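Local coordinates for conserved domain protein (Bacillus anthracis, PDB 3FBQ) that is of unknown function, with an N-terminal region and a C-terminal region that each belong to E-set-type families, consistent with immunoglobulin-like beta sandwiches, at residues Val42-Val47 with Phe117-Glu122; Asp46-Ser49 with Leu54-Thr57. All blocks are in the same frame, centred on the assembly; numbering follows the deposited sequence.

Contact 1 (Val42-Val47 with Phe117-Glu122)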
ATOM      1  N   VAL A  42      12.230   6.476  11.000  1.00 23.77           N
ATOM      2  CA  VAL A  42      11.154   5.802  11.769  1.00 22.34           C
ATOM      3  C   VAL A  42      11.755   4.973  12.929  1.00 23.22           C
ATOM      4  O   VAL A  42      12.639   4.175  12.676  1.00 22.48           O
ATOM      5  CB  VAL A  42      10.299   4.855  10.923  1.00 23.08           C
ATOM      6  CG1 VAL A  42       9.174   4.167  11.805  1.00 19.07           C
ATOM      7  CG2 VAL A  42       9.681   5.596   9.684  1.00 22.30           C
ATOM      8  N   THR A  43      11.288   5.218  14.177  1.00 23.31           N
ATOM      9  CA  THR A  43      11.633   4.495  15.375  1.00 23.20           C
ATOM     10  C   THR A  43      10.445   3.745  15.890  1.00 25.53           C
ATOM     11  O   THR A  43       9.328   4.255  15.886  1.00 25.10           O
ATOM     12  CB  THR A  43      12.027   5.453  16.443  1.00 22.70           C
ATOM     13  OG1 THR A  43      13.106   6.185  15.897  1.00 24.52           O
ATOM     14  CG2 THR A  43      12.558   4.726  17.759  1.00 17.42           C
ATOM     15  N   ILE A  44      10.679   2.518  16.342  1.00 27.43           N
ATOM     16  CA  ILE A  44       9.619   1.698  16.918  1.00 28.14           C
ATOM     17  C   ILE A  44       9.828   1.502  18.416  1.00 28.88           C
ATOM     18  O   ILE A  44      10.606   0.647  18.838  1.00 29.43           O
ATOM     19  CB  ILE A  44       9.538   0.320  16.235  1.00 27.82           C
ATOM     20  CG1 ILE A  44       8.311   0.247  15.324  1.00 26.14           C
ATOM     21  CG2 ILE A  44       9.500  -0.788  17.277  1.00 27.63           C
ATOM     22  CD1 ILE A  44       7.625  -1.100  15.330  1.00 22.20           C
ATOM     23  N   ASN A  45       9.125   2.299  19.215  1.00 29.30           N
ATOM     24  CA  ASN A  45       9.529   2.549  20.594  1.00 29.41           C
ATOM     25  C   ASN A  45       9.120   1.414  21.528  1.00 29.98           C
ATOM     26  O   ASN A  45       9.870   0.457  21.719  1.00 31.77           O
ATOM     27  CB  ASN A  45       8.946   3.874  21.090  1.00 29.44           C
ATOM     28  CG  ASN A  45       9.608   5.078  20.451  1.00 30.55           C
ATOM     29  OD1 ASN A  45      10.764   5.389  20.737  1.00 33.34           O
ATOM     30  ND2 ASN A  45       8.877   5.763  19.580  1.00 29.93           N
ATOM     31  N   ASP A  46       7.929   1.528  22.105  1.00 30.96           N
ATOM     32  CA  ASP A  46       7.438   0.535  23.053  1.00 32.01           C
ATOM     33  C   ASP A  46       6.777  -0.635  22.332  1.00 31.07           C
ATOM     34  O   ASP A  46       6.106  -0.451  21.317  1.00 32.34           O
ATOM     35  CB  ASP A  46       6.454   1.172  24.036  1.00 33.85           C
ATOM     36  CG  ASP A  46       7.138   2.082  25.038  1.00 37.62           C
ATOM     37  OD1 ASP A  46       6.434   2.663  25.891  1.00 43.96           O
ATOM     38  OD2 ASP A  46       8.378   2.214  24.973  1.00 41.29           O
ATOM     39  N   VAL A  47       6.970  -1.837  22.865  1.00 29.55           N
ATOM     40  CA  VAL A  47       6.382  -3.036  22.282  1.00 28.86           C
ATOM     41  C   VAL A  47       5.730  -3.907  23.351  1.00 27.58           C
ATOM     42  O   VAL A  47       6.241  -4.028  24.464  1.00 27.27           O
ATOM     43  CB  VAL A  47       7.434  -3.871  21.526  1.00 28.98           C
ATOM     44  CG1 VAL A  47       8.470  -4.421  22.494  1.00 31.46           C
ATOM     45  CG2 VAL A  47       6.763  -4.997  20.754  1.00 28.43           C
ATOM     46  N   PHE A 117       6.348 -10.541  14.021  1.00 29.16           N
ATOM     47  CA  PHE A 117       5.640  -9.631  13.109  1.00 29.82           C
ATOM     48  C   PHE A 117       6.584  -8.893  12.176  1.00 28.97           C
ATOM     49  O   PHE A 117       7.784  -8.905  12.443  1.00 27.90           O
ATOM     50  CB  PHE A 117       4.783  -8.679  13.912  1.00 28.74           C
ATOM     51  CG  PHE A 117       5.580  -7.809  14.769  1.00 28.77           C
ATOM     52  CD1 PHE A 117       5.978  -6.570  14.315  1.00 27.50           C
ATOM     53  CD2 PHE A 117       6.029  -8.268  16.026  1.00 31.77           C
ATOM     54  CE1 PHE A 117       6.751  -5.734  15.114  1.00 28.21           C
ATOM     55  CE2 PHE A 117       6.822  -7.435  16.869  1.00 30.42           C
ATOM     56  CZ  PHE A 117       7.162  -6.154  16.411  1.00 29.90           C
ATOM     57  N   ARG A 118       6.062  -8.286  11.100  1.00 28.45           N
ATOM     58  CA  ARG A 118       6.911  -7.409  10.277  1.00 30.07           C
ATOM     59  C   ARG A 118       6.181  -6.147  10.076  1.00 29.99           C
ATOM     60  O   ARG A 118       4.995  -6.131   9.662  1.00 31.66           O
ATOM     61  CB  ARG A 118       7.345  -7.986   8.902  1.00 30.23           C
ATOM     62  CG  ARG A 118       7.527  -9.516   8.923  1.00 34.89           C
ATOM     63  CD  ARG A 118       8.796 -10.137   8.305  1.00 37.96           C
ATOM     64  NE  ARG A 118       8.852 -10.022   6.845  1.00 43.01           N
ATOM     65  CZ  ARG A 118       9.709 -10.656   6.018  1.00 44.99           C
ATOM     66  NH1 ARG A 118      10.626 -11.523   6.474  1.00 46.26           N
ATOM     67  NH2 ARG A 118       9.644 -10.417   4.702  1.00 43.69           N
ATOM     68  N   TRP A 119       6.877  -5.064  10.365  1.00 29.34           N
ATOM     69  CA  TRP A 119       6.361  -3.736  10.042  1.00 28.56           C
ATOM     70  C   TRP A 119       7.038  -3.220   8.776  1.00 28.14           C
ATOM     71  O   TRP A 119       8.214  -2.885   8.779  1.00 27.01           O
ATOM     72  CB  TRP A 119       6.565  -2.780  11.228  1.00 28.40           C
ATOM     73  CG  TRP A 119       5.713  -1.584  11.131  1.00 27.25           C
ATOM     74  CD1 TRP A 119       4.515  -1.489  10.481  1.00 29.07           C
ATOM     75  CD2 TRP A 119       5.974  -0.296  11.684  1.00 28.27           C
ATOM     76  NE1 TRP A 119       4.006  -0.217  10.599  1.00 28.35           N
ATOM     77  CE2 TRP A 119       4.882   0.544  11.317  1.00 27.80           C
ATOM     78  CE3 TRP A 119       7.025   0.244  12.456  1.00 27.41           C
ATOM     79  CZ2 TRP A 119       4.801   1.876  11.704  1.00 27.20           C
ATOM     80  CZ3 TRP A 119       6.939   1.559  12.868  1.00 26.37           C
ATOM     81  CH2 TRP A 119       5.839   2.373  12.483  1.00 29.35           C
ATOM     82  N   ASN A 120       6.304  -3.194   7.683  1.00 28.64           N
ATOM     83  CA  ASN A 120       6.923  -2.912   6.379  1.00 30.34           C
ATOM     84  C   ASN A 120       6.336  -1.619   5.812  1.00 29.82           C
ATOM     85  O   ASN A 120       5.170  -1.623   5.357  1.00 28.29           O
ATOM     86  CB  ASN A 120       6.740  -4.080   5.348  1.00 31.18           C
ATOM     87  CG  ASN A 120       7.390  -5.411   5.798  1.00 35.29           C
ATOM     88  OD1 ASN A 120       8.490  -5.440   6.382  1.00 43.31           O
ATOM     89  ND2 ASN A 120       6.703  -6.513   5.532  1.00 37.94           N
ATOM     90  N   ILE A 121       7.115  -0.521   5.849  1.00 28.90           N
ATOM     91  CA  ILE A 121       6.559   0.748   5.404  1.00 28.59           C
ATOM     92  C   ILE A 121       7.017   1.042   4.039  1.00 28.18           C
ATOM     93  O   ILE A 121       8.198   0.937   3.763  1.00 27.69           O
ATOM     94  CB  ILE A 121       6.921   1.882   6.300  1.00 29.14           C
ATOM     95  CG1 ILE A 121       6.222   1.645   7.629  1.00 26.60           C
ATOM     96  CG2 ILE A 121       6.491   3.299   5.633  1.00 30.84           C
ATOM     97  CD1 ILE A 121       6.920   2.365   8.775  1.00 26.27           C
ATOM     98  N   GLU A 122       6.095   1.383   3.160  1.00 28.06           N
ATOM     99  CA  GLU A 122       6.552   1.623   1.802  1.00 29.63           C
ATOM    100  C   GLU A 122       6.426   3.073   1.380  1.00 30.06           C
ATOM    101  O   GLU A 122       6.695   3.395   0.257  1.00 31.03           O
ATOM    102  CB  GLU A 122       5.855   0.749   0.789  1.00 28.70           C
ATOM    103  CG  GLU A 122       5.121  -0.438   1.351  1.00 31.49           C
ATOM    104  CD  GLU A 122       4.056  -0.948   0.344  1.00 37.50           C
ATOM    105  OE1 GLU A 122       4.281  -2.109  -0.111  1.00 38.34           O
ATOM    106  OE2 GLU A 122       3.049  -0.180  -0.012  1.00 34.50           O
TER
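V42 meets the indole of W119 in the interface between two facing beta sheets. The contact is made wholly by apolar side chains. On the V42 side, CG1 lies 3.6 Å from CZ3 and 3.8 Å from CH2 of W119, so one methyl meets the far end of the six-membered ring. The two side chains reach this point from opposite directions: CG1 of V42 is anti to its backbone N (chi1 180°), and CG of W119 has a similar setting (chi1 -162°) that carries the indole across to the opposite sheet. I44 also reaches the six-membered ring of W119 obliquely, but its modelled atoms sit too close to the ring for the details to be trusted.

Purely aliphatic packing adds I121, whose CD1 lies 4.2 Å from CG1 of V42. The same CD1 sits over one face of the W119 ring, 3.6 Å above the plane and toward its rim, so I121 helps wall in the indole from its own strand.

The two strands run roughly antiparallel; the axes of 42-47 and 117-122 approach to 10.9 Å, a spacing bridged by side chains. Strand 40-49 is flanked in its sheet by 29-37 and 53-62, with V42 and I44 bonded through their backbones to R35 and M33. Strand 114-126 is central between 71-78 and 131-144, where L76 packs on W119 and W137 on both V42 and I121.

Contact 2 (Asp46-Ser49 with Leu54-Thr57)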
ATOM      1  N   ASP A  46       7.929   1.528  22.105  1.00 30.96           N
ATOM      2  CA  ASP A  46       7.438   0.535  23.053  1.00 32.01           C
ATOM      3  C   ASP A  46       6.777  -0.635  22.332  1.00 31.07           C
ATOM      4  O   ASP A  46       6.106  -0.451  21.317  1.00 32.34           O
ATOM      5  CB  ASP A  46       6.454   1.172  24.036  1.00 33.85           C
ATOM      6  CG  ASP A  46       7.138   2.082  25.038  1.00 37.62           C
ATOM      7  OD1 ASP A  46       6.434   2.663  25.891  1.00 43.96           O
ATOM      8  OD2 ASP A  46       8.378   2.214  24.973  1.00 41.29           O
ATOM      9  N   VAL A  47       6.970  -1.837  22.865  1.00 29.55           N
ATOM     10  CA  VAL A  47       6.382  -3.036  22.282  1.00 28.86           C
ATOM     11  C   VAL A  47       5.730  -3.907  23.351  1.00 27.58           C
ATOM     12  O   VAL A  47       6.241  -4.028  24.464  1.00 27.27           O
ATOM     13  CB  VAL A  47       7.434  -3.871  21.526  1.00 28.98           C
ATOM     14  CG1 VAL A  47       8.470  -4.421  22.494  1.00 31.46           C
ATOM     15  CG2 VAL A  47       6.763  -4.997  20.754  1.00 28.43           C
ATOM     16  N   ILE A  48       4.598  -4.511  23.004  1.00 25.94           N
ATOM     17  CA  ILE A  48       3.819  -5.309  23.968  1.00 22.80           C
ATOM     18  C   ILE A  48       2.765  -6.147  23.249  1.00 22.95           C
ATOM     19  O   ILE A  48       2.244  -5.776  22.213  1.00 22.37           O
ATOM     20  CB  ILE A  48       3.063  -4.413  24.936  1.00 22.90           C
ATOM     21  CG1 ILE A  48       2.711  -5.175  26.255  1.00 20.05           C
ATOM     22  CG2 ILE A  48       1.805  -3.757  24.241  1.00 19.83           C
ATOM     23  CD1 ILE A  48       2.067  -4.304  27.323  1.00 13.73           C
ATOM     24  N   SER A  49       2.405  -7.264  23.839  1.00 24.57           N
ATOM     25  CA  SER A  49       1.541  -8.256  23.203  1.00 26.37           C
ATOM     26  C   SER A  49       0.763  -8.985  24.280  1.00 28.29           C
ATOM     27  O   SER A  49       1.324  -9.596  25.244  1.00 28.58           O
ATOM     28  CB  SER A  49       2.370  -9.268  22.436  1.00 25.85           C
ATOM     29  OG  SER A  49       1.604 -10.414  22.219  1.00 25.84           O
ATOM     30  N   LEU A  54      -1.153  -7.094  19.503  1.00 24.86           N
ATOM     31  CA  LEU A  54       0.206  -6.596  19.575  1.00 23.96           C
ATOM     32  C   LEU A  54       0.128  -5.105  19.352  1.00 24.18           C
ATOM     33  O   LEU A  54      -0.523  -4.650  18.408  1.00 24.54           O
ATOM     34  CB  LEU A  54       1.022  -7.239  18.501  1.00 23.26           C
ATOM     35  CG  LEU A  54       2.324  -6.532  18.153  1.00 24.20           C
ATOM     36  CD1 LEU A  54       3.493  -6.829  19.133  1.00 22.54           C
ATOM     37  CD2 LEU A  54       2.692  -6.897  16.682  1.00 23.88           C
ATOM     38  N   SER A  55       0.702  -4.332  20.261  1.00 24.26           N
ATOM     39  CA  SER A  55       0.570  -2.910  20.152  1.00 25.22           C
ATOM     40  C   SER A  55       1.957  -2.396  20.167  1.00 27.29           C
ATOM     41  O   SER A  55       2.850  -2.896  20.878  1.00 29.12           O
ATOM     42  CB  SER A  55      -0.287  -2.262  21.238  1.00 24.49           C
ATOM     43  OG  SER A  55      -1.235  -3.182  21.790  1.00 25.25           O
ATOM     44  N   ILE A  56       2.143  -1.410  19.314  1.00 28.74           N
ATOM     45  CA  ILE A  56       3.429  -0.873  19.014  1.00 29.85           C
ATOM     46  C   ILE A  56       3.351   0.646  18.975  1.00 30.77           C
ATOM     47  O   ILE A  56       2.336   1.239  18.545  1.00 31.26           O
ATOM     48  CB  ILE A  56       3.813  -1.447  17.671  1.00 30.75           C
ATOM     49  CG1 ILE A  56       4.926  -2.400  17.898  1.00 29.91           C
ATOM     50  CG2 ILE A  56       3.948  -0.387  16.470  1.00 26.21           C
ATOM     51  CD1 ILE A  56       5.347  -2.925  16.609  1.00 38.47           C
ATOM     52  N   THR A  57       4.450   1.255  19.389  1.00 30.38           N
ATOM     53  CA  THR A  57       4.535   2.671  19.567  1.00 29.55           C
ATOM     54  C   THR A  57       5.697   3.146  18.707  1.00 28.76           C
ATOM     55  O   THR A  57       6.726   2.443  18.583  1.00 28.79           O
ATOM     56  CB  THR A  57       4.678   2.881  21.068  1.00 29.54           C
ATOM     57  OG1 THR A  57       3.383   3.253  21.599  1.00 32.82           O
ATOM     58  CG2 THR A  57       5.643   3.891  21.393  1.00 31.16           C
TER
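I48 and S55 form a hydrogen-bonded antiparallel pair in which each backbone binds the other. S55 N gives the straighter bond, 2.9 Å to I48 O with 169° at the hydrogen, while I48 N reaches S55 O at 3.2 Å with a more bent 136°. A further bond runs from T57 N to D46 O at 3.1 Å. The carbonyls of D46 and I48 each also receive a CA-H contact, from I56 and L54 respectively. The carboxylate of D46 turns to a partner elsewhere, a salt bridge to K25, and S49 OG hydrogen-bonds to S145.

Side chains then divide between the two faces. V47, S49, L54 and I56 share one: V47 CG2 lies 4.1 Å from L54 CD1 and 4.3 Å from I56 CG1, and V143 and F117 of the facing sheet close over this group. On the other face, I48 CG2 rests 3.9 Å from S55 OG. Beside D46, T57 packs with its CB 3.9 Å from D46 CB, near I9 and F10 of helix 9-12.

With segments at 174° and a short connection between residues 49 and 53, the two strands form an antiparallel beta hairpin within a sandwich sheet.

From the N terminus, strand 40-49 enters both contacts, which share D46 and V47. Contact 2 closes first: the chain turns back after residue 49 and strand 53-62 pairs beside it, a local hairpin. Contact 1 closes a far longer loop, in which strands 71-78, 84-92 and 97-106 are laid down before 114-126 returns. The short closure is thus nested almost entirely within the long one. Contact 2 joins neighbours inside the five-stranded sheet; contact 1 joins that sheet to the three-stranded one packed on it. F117 links them, its ring packing on L54 and I56, so both feed one apolar core.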